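Local coordinates for protein beta-lactamase OXA-2 (Salmonella typhimurium, PDB 1K38) that hydrolyses beta-lactam antibiotics, oxacillin among them, as a class D serine beta-lactamase, at residues A[145-158]-A[198-212]. Residues are numbered along the deposited sequence; the frame is centred on the assembly and turned at random.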
loop_
_atom_site.group_PDB
_atom_site.type_symbol
_atom_site.label_atom_id
_atom_site.label_comp_id
_atom_site.label_asym_id
_atom_site.label_seq_id
_atom_site.Cartn_x
_atom_site.Cartn_y
_atom_site.Cartn_z
ATOM N N ILE A 145 -24.387 -10.184 -3.324
ATOM C CA ILE A 145 -24.162 -8.796 -3.717
ATOM C C ILE A 145 -23.871 -8.716 -5.221
ATOM O O ILE A 145 -23.315 -9.650 -5.797
ATOM C CB ILE A 145 -22.972 -8.213 -2.903
ATOM C CG1 ILE A 145 -22.791 -6.726 -3.201
ATOM C CG2 ILE A 145 -21.700 -9.003 -3.210
ATOM C CD1 ILE A 145 -21.795 -6.030 -2.269
ATOM N N SER A 146 -24.254 -7.611 -5.858
ATOM C CA SER A 146 -24.026 -7.453 -7.295
ATOM C C SER A 146 -22.723 -6.730 -7.612
ATOM O O SER A 146 -22.100 -6.125 -6.734
ATOM C CB SER A 146 -25.168 -6.670 -7.935
ATOM O OG SER A 146 -25.077 -5.292 -7.608
ATOM N N ALA A 147 -22.324 -6.782 -8.878
ATOM C CA ALA A 147 -21.101 -6.112 -9.300
ATOM C C ALA A 147 -21.230 -4.607 -9.081
ATOM O O ALA A 147 -20.273 -3.957 -8.668
ATOM C CB ALA A 147 -20.809 -6.411 -10.769
ATOM N N GLN A 148 -22.410 -4.052 -9.348
ATOM C CA GLN A 148 -22.598 -2.624 -9.152
ATOM C C GLN A 148 -22.530 -2.267 -7.673
ATOM O O GLN A 148 -22.004 -1.213 -7.308
ATOM C CB GLN A 148 -23.923 -2.158 -9.771
ATOM C CG GLN A 148 -23.834 -2.030 -11.290
ATOM C CD GLN A 148 -24.925 -1.157 -11.883
ATOM O OE1 GLN A 148 -25.311 -0.141 -11.298
ATOM N NE2 GLN A 148 -25.412 -1.536 -13.060
ATOM N N GLU A 149 -23.041 -3.151 -6.823
ATOM C CA GLU A 149 -23.000 -2.915 -5.385
ATOM C C GLU A 149 -21.565 -3.017 -4.858
ATOM O O GLU A 149 -21.196 -2.325 -3.907
ATOM C CB GLU A 149 -23.921 -3.902 -4.665
ATOM C CG GLU A 149 -25.392 -3.652 -4.960
ATOM C CD GLU A 149 -26.309 -4.616 -4.244
ATOM O OE1 GLU A 149 -26.049 -5.833 -4.299
ATOM O OE2 GLU A 149 -27.300 -4.156 -3.638
ATOM N N GLN A 150 -20.753 -3.871 -5.478
ATOM C CA GLN A 150 -19.355 -3.998 -5.065
ATOM C C GLN A 150 -18.647 -2.678 -5.358
ATOM O O GLN A 150 -17.835 -2.210 -4.561
ATOM C CB GLN A 150 -18.655 -5.130 -5.830
ATOM C CG GLN A 150 -19.130 -6.532 -5.451
ATOM C CD GLN A 150 -18.175 -7.260 -4.516
ATOM O OE1 GLN A 150 -17.459 -6.639 -3.725
ATOM N NE2 GLN A 150 -18.168 -8.591 -4.597
ATOM N N ILE A 151 -18.948 -2.082 -6.511
ATOM C CA ILE A 151 -18.332 -0.811 -6.885
ATOM C C ILE A 151 -18.683 0.251 -5.849
ATOM O O ILE A 151 -17.806 0.960 -5.361
ATOM C CB ILE A 151 -18.819 -0.332 -8.277
ATOM C CG1 ILE A 151 -18.303 -1.275 -9.372
ATOM C CG2 ILE A 151 -18.351 1.096 -8.527
ATOM C CD1 ILE A 151 -16.820 -1.162 -9.656
ATOM N N ALA A 152 -19.963 0.353 -5.509
ATOM C CA ALA A 152 -20.400 1.343 -4.530
ATOM C C ALA A 152 -19.684 1.151 -3.198
ATOM O O ALA A 152 -19.263 2.120 -2.569
ATOM C CB ALA A 152 -21.912 1.259 -4.336
ATOM N N PHE A 153 -19.543 -0.099 -2.770
ATOM C CA PHE A 153 -18.863 -0.401 -1.520
ATOM C C PHE A 153 -17.386 -0.013 -1.584
ATOM O O PHE A 153 -16.861 0.613 -0.665
ATOM C CB PHE A 153 -18.983 -1.891 -1.195
ATOM C CG PHE A 153 -18.092 -2.330 -0.074
ATOM C CD1 PHE A 153 -18.374 -1.962 1.237
ATOM C CD2 PHE A 153 -16.941 -3.071 -0.331
ATOM C CE1 PHE A 153 -17.526 -2.319 2.275
ATOM C CE2 PHE A 153 -16.083 -3.434 0.701
ATOM C CZ PHE A 153 -16.378 -3.054 2.010
ATOM N N LEU A 154 -16.716 -0.388 -2.672
ATOM C CA LEU A 154 -15.297 -0.081 -2.832
ATOM C C LEU A 154 -15.018 1.416 -2.833
ATOM O O LEU A 154 -14.003 1.865 -2.297
ATOM C CB LEU A 154 -14.767 -0.704 -4.129
ATOM C CG LEU A 154 -14.733 -2.235 -4.149
ATOM C CD1 LEU A 154 -14.440 -2.712 -5.566
ATOM C CD2 LEU A 154 -13.678 -2.755 -3.170
ATOM N N ARG A 155 -15.912 2.191 -3.439
ATOM C CA ARG A 155 -15.725 3.636 -3.490
ATOM C C ARG A 155 -15.797 4.241 -2.091
ATOM O O ARG A 155 -15.064 5.185 -1.781
ATOM C CB ARG A 155 -16.764 4.266 -4.419
ATOM C CG ARG A 155 -16.612 3.773 -5.843
ATOM C CD ARG A 155 -17.678 4.331 -6.761
ATOM N NE ARG A 155 -17.287 5.601 -7.360
ATOM C CZ ARG A 155 -17.921 6.150 -8.389
ATOM N NH1 ARG A 155 -18.972 5.535 -8.920
ATOM N NH2 ARG A 155 -17.500 7.299 -8.901
ATOM N N LYS A 156 -16.662 3.693 -1.242
ATOM C CA LYS A 156 -16.776 4.191 0.126
ATOM C C LYS A 156 -15.487 3.891 0.892
ATOM O O LYS A 156 -14.977 4.742 1.620
ATOM C CB LYS A 156 -17.984 3.566 0.828
ATOM C CG LYS A 156 -19.315 4.077 0.283
ATOM C CD LYS A 156 -20.509 3.586 1.087
ATOM C CE LYS A 156 -20.744 2.103 0.905
ATOM N NZ LYS A 156 -22.064 1.712 1.481
ATOM N N LEU A 157 -14.954 2.686 0.713
ATOM C CA LEU A 157 -13.708 2.293 1.370
ATOM C C LEU A 157 -12.576 3.223 0.925
ATOM O O LEU A 157 -11.778 3.695 1.736
ATOM C CB LEU A 157 -13.354 0.843 1.007
ATOM C CG LEU A 157 -12.015 0.312 1.535
ATOM C CD1 LEU A 157 -11.986 0.390 3.059
ATOM C CD2 LEU A 157 -11.815 -1.133 1.076
ATOM N N TYR A 158 -12.508 3.463 -0.378
ATOM C CA TYR A 158 -11.495 4.333 -0.954
ATOM C C TYR A 158 -11.524 5.714 -0.298
ATOM O O TYR A 158 -10.477 6.275 0.037
ATOM C CB TYR A 158 -11.744 4.466 -2.462
ATOM C CG TYR A 158 -10.863 5.473 -3.168
ATOM C CD1 TYR A 158 -9.495 5.251 -3.322
ATOM C CD2 TYR A 158 -11.406 6.641 -3.700
ATOM C CE1 TYR A 158 -8.688 6.166 -3.995
ATOM C CE2 TYR A 158 -10.607 7.563 -4.377
ATOM C CZ TYR A 158 -9.251 7.317 -4.522
ATOM O OH TYR A 158 -8.468 8.214 -5.211
ATOM N N TRP A 198 -14.925 -13.967 -9.035
ATOM C CA TRP A 198 -14.873 -12.501 -8.972
ATOM C C TRP A 198 -13.465 -11.924 -8.961
ATOM O O TRP A 198 -12.500 -12.589 -8.607
ATOM C CB TRP A 198 -15.436 -11.960 -7.650
ATOM C CG TRP A 198 -16.865 -12.117 -7.310
ATOM C CD1 TRP A 198 -17.433 -13.140 -6.607
ATOM C CD2 TRP A 198 -17.889 -11.133 -7.490
ATOM N NE1 TRP A 198 -18.751 -12.848 -6.324
ATOM C CE2 TRP A 198 -19.055 -11.622 -6.856
ATOM C CE3 TRP A 198 -17.934 -9.881 -8.121
ATOM C CZ2 TRP A 198 -20.255 -10.901 -6.833
ATOM C CZ3 TRP A 198 -19.129 -9.163 -8.097
ATOM C CH2 TRP A 198 -20.274 -9.678 -7.455
ATOM N N TRP A 199 -13.384 -10.654 -9.338
ATOM C CA TRP A 199 -12.165 -9.873 -9.178
ATOM C C TRP A 199 -12.714 -8.464 -9.072
ATOM O O TRP A 199 -13.362 -7.963 -9.994
ATOM C CB TRP A 199 -11.140 -9.975 -10.312
ATOM C CG TRP A 199 -9.762 -9.536 -9.792
ATOM C CD1 TRP A 199 -9.251 -9.771 -8.537
ATOM C CD2 TRP A 199 -8.731 -8.849 -10.513
ATOM N NE1 TRP A 199 -7.971 -9.279 -8.438
ATOM C CE2 TRP A 199 -7.625 -8.708 -9.636
ATOM C CE3 TRP A 199 -8.629 -8.341 -11.812
ATOM C CZ2 TRP A 199 -6.436 -8.081 -10.023
ATOM C CZ3 TRP A 199 -7.447 -7.716 -12.197
ATOM C CH2 TRP A 199 -6.365 -7.593 -11.306
ATOM N N VAL A 200 -12.519 -7.858 -7.907
ATOM C CA VAL A 200 -12.998 -6.501 -7.674
ATOM C C VAL A 200 -11.880 -5.691 -7.045
ATOM O O VAL A 200 -11.000 -6.244 -6.380
ATOM C CB VAL A 200 -14.237 -6.484 -6.744
ATOM C CG1 VAL A 200 -15.295 -7.443 -7.280
ATOM C CG2 VAL A 200 -13.847 -6.854 -5.317
ATOM N N GLY A 201 -11.913 -4.378 -7.258
ATOM C CA GLY A 201 -10.877 -3.529 -6.700
ATOM C C GLY A 201 -10.760 -2.247 -7.489
ATOM O O GLY A 201 -11.739 -1.784 -8.063
ATOM N N TRP A 202 -9.569 -1.669 -7.514
ATOM C CA TRP A 202 -9.351 -0.441 -8.264
ATOM C C TRP A 202 -7.872 -0.189 -8.474
ATOM O O TRP A 202 -7.020 -0.800 -7.822
ATOM C CB TRP A 202 -9.988 0.767 -7.544
ATOM C CG TRP A 202 -9.328 1.199 -6.242
ATOM C CD1 TRP A 202 -8.221 1.999 -6.102
ATOM C CD2 TRP A 202 -9.778 0.907 -4.910
ATOM N NE1 TRP A 202 -7.964 2.225 -4.766
ATOM C CE2 TRP A 202 -8.902 1.569 -4.014
ATOM C CE3 TRP A 202 -10.838 0.155 -4.386
ATOM C CZ2 TRP A 202 -9.057 1.498 -2.622
ATOM C CZ3 TRP A 202 -10.991 0.087 -2.994
ATOM C CH2 TRP A 202 -10.103 0.755 -2.136
ATOM N N VAL A 203 -7.573 0.679 -9.430
ATOM C CA VAL A 203 -6.197 1.057 -9.690
ATOM C C VAL A 203 -6.157 2.571 -9.508
ATOM O O VAL A 203 -6.954 3.304 -10.102
ATOM C CB VAL A 203 -5.745 0.668 -11.118
ATOM C CG1 VAL A 203 -6.640 1.316 -12.151
ATOM C CG2 VAL A 203 -4.289 1.069 -11.317
ATOM N N GLU A 204 -5.245 3.035 -8.660
ATOM C CA GLU A 204 -5.122 4.464 -8.389
ATOM C C GLU A 204 -4.035 5.102 -9.220
ATOM O O GLU A 204 -2.929 4.568 -9.332
ATOM C CB GLU A 204 -4.772 4.722 -6.922
ATOM C CG GLU A 204 -5.469 3.844 -5.936
ATOM C CD GLU A 204 -5.091 4.167 -4.504
ATOM O OE1 GLU A 204 -4.022 4.777 -4.277
ATOM O OE2 GLU A 204 -5.857 3.793 -3.602
ATOM N N TRP A 205 -4.359 6.264 -9.775
ATOM C CA TRP A 205 -3.428 7.045 -10.573
ATOM C C TRP A 205 -3.397 8.451 -9.981
ATOM O O TRP A 205 -4.242 8.804 -9.162
ATOM C CB TRP A 205 -3.886 7.107 -12.032
ATOM C CG TRP A 205 -3.760 5.800 -12.735
ATOM C CD1 TRP A 205 -4.706 4.817 -12.820
ATOM C CD2 TRP A 205 -2.604 5.304 -13.414
ATOM N NE1 TRP A 205 -4.208 3.739 -13.512
ATOM C CE2 TRP A 205 -2.920 4.011 -13.887
ATOM C CE3 TRP A 205 -1.328 5.826 -13.668
ATOM C CZ2 TRP A 205 -2.005 3.229 -14.602
ATOM C CZ3 TRP A 205 -0.420 5.051 -14.375
ATOM C CH2 TRP A 205 -0.763 3.764 -14.834
ATOM N N PRO A 206 -2.419 9.270 -10.383
ATOM C CA PRO A 206 -2.330 10.633 -9.855
ATOM C C PRO A 206 -3.595 11.477 -10.042
ATOM O O PRO A 206 -3.904 12.323 -9.208
ATOM C CB PRO A 206 -1.137 11.208 -10.610
ATOM C CG PRO A 206 -0.251 10.016 -10.779
ATOM C CD PRO A 206 -1.239 8.948 -11.206
ATOM N N THR A 207 -4.329 11.239 -11.126
ATOM C CA THR A 207 -5.537 12.012 -11.412
ATOM C C THR A 207 -6.835 11.397 -10.893
ATOM O O THR A 207 -7.899 12.008 -10.995
ATOM C CB THR A 207 -5.695 12.255 -12.930
ATOM O OG1 THR A 207 -5.795 11.001 -13.614
ATOM C CG2 THR A 207 -4.499 13.025 -13.472
ATOM N N GLY A 208 -6.751 10.198 -10.331
ATOM C CA GLY A 208 -7.948 9.552 -9.823
ATOM C C GLY A 208 -7.862 8.040 -9.877
ATOM O O GLY A 208 -6.900 7.480 -10.403
ATOM N N SER A 209 -8.880 7.378 -9.341
ATOM C CA SER A 209 -8.908 5.925 -9.319
ATOM C C SER A 209 -9.922 5.325 -10.276
ATOM O O SER A 209 -10.966 5.918 -10.564
ATOM C CB SER A 209 -9.186 5.436 -7.901
ATOM O OG SER A 209 -8.119 5.808 -7.046
ATOM N N VAL A 210 -9.599 4.135 -10.764
ATOM C CA VAL A 210 -10.476 3.423 -11.683
ATOM C C VAL A 210 -10.942 2.153 -10.980
ATOM O O VAL A 210 -10.154 1.237 -10.753
ATOM C CB VAL A 210 -9.728 3.053 -12.983
ATOM C CG1 VAL A 210 -10.683 2.387 -13.967
ATOM C CG2 VAL A 210 -9.115 4.304 -13.600
ATOM N N PHE A 211 -12.223 2.109 -10.626
ATOM C CA PHE A 211 -12.779 0.950 -9.930
ATOM C C PHE A 211 -13.309 -0.093 -10.893
ATOM O O PHE A 211 -13.779 0.239 -11.977
ATOM C CB PHE A 211 -13.921 1.381 -9.010
ATOM C CG PHE A 211 -13.513 2.372 -7.972
ATOM C CD1 PHE A 211 -13.418 3.726 -8.280
ATOM C CD2 PHE A 211 -13.181 1.949 -6.691
ATOM C CE1 PHE A 211 -12.995 4.647 -7.324
ATOM C CE2 PHE A 211 -12.757 2.857 -5.729
ATOM C CZ PHE A 211 -12.662 4.213 -6.048
ATOM N N PHE A 212 -13.231 -1.357 -10.494
ATOM C CA PHE A 212 -13.747 -2.429 -11.328
ATOM C C PHE A 212 -14.344 -3.543 -10.494
ATOM O O PHE A 212 -13.953 -3.772 -9.343
ATOM C CB PHE A 212 -12.656 -3.018 -12.233
ATOM C CG PHE A 212 -11.532 -3.675 -11.489
ATOM C CD1 PHE A 212 -10.391 -2.955 -11.160
ATOM C CD2 PHE A 212 -11.617 -5.014 -11.110
ATOM C CE1 PHE A 212 -9.343 -3.558 -10.463
ATOM C CE2 PHE A 212 -10.575 -5.628 -10.411
ATOM C CZ PHE A 212 -9.434 -4.895 -10.087
#
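Trp198 receives Gln150 over one face of its indole: NE2 stands 3.5 Å above the ring plane, offset toward the rim, and hydrogen-bonds Thr52. The edge of the same indole meets Ile145 O in its plane, with Trp198 CH2 3.5 Å away. Its NE1 donates to Ser48 O, a bond that helps orient the ring close to substrate-binding Gly191 (assigned by similarity), while the face and edge contacts pack against it. At Gly201 the backbone itself is the surface, Leu154 CD1 lying 3.5 Å from Gly201 N. Trp202 offers the face of its five-membered ring to the edge of Tyr158, a T-shaped pair with planes at 75°. Its NE1 donates almost straight (176°) to the anti lone pair of Glu204 OE2, which also pairs with Arg187. Helix 147-158 packs on the antiparallel hairpin 198-212 of the central sheet, the helix-on-sheet layering of the penicillin-binding transpeptidase fold. Beyond the turn, Ser209 CB makes an offset CH-pi contact over one face of the Tyr158 ring. Phe211 closes an aromatic cluster, pointing its edge at the Tyr158 face almost perpendicularly, while Arg155 CG sits 3.7 Å from the Phe211 ring centroid, directly over it. Ile151 CD1 reaches the backbone of Phe212, 3.5 Å from its C.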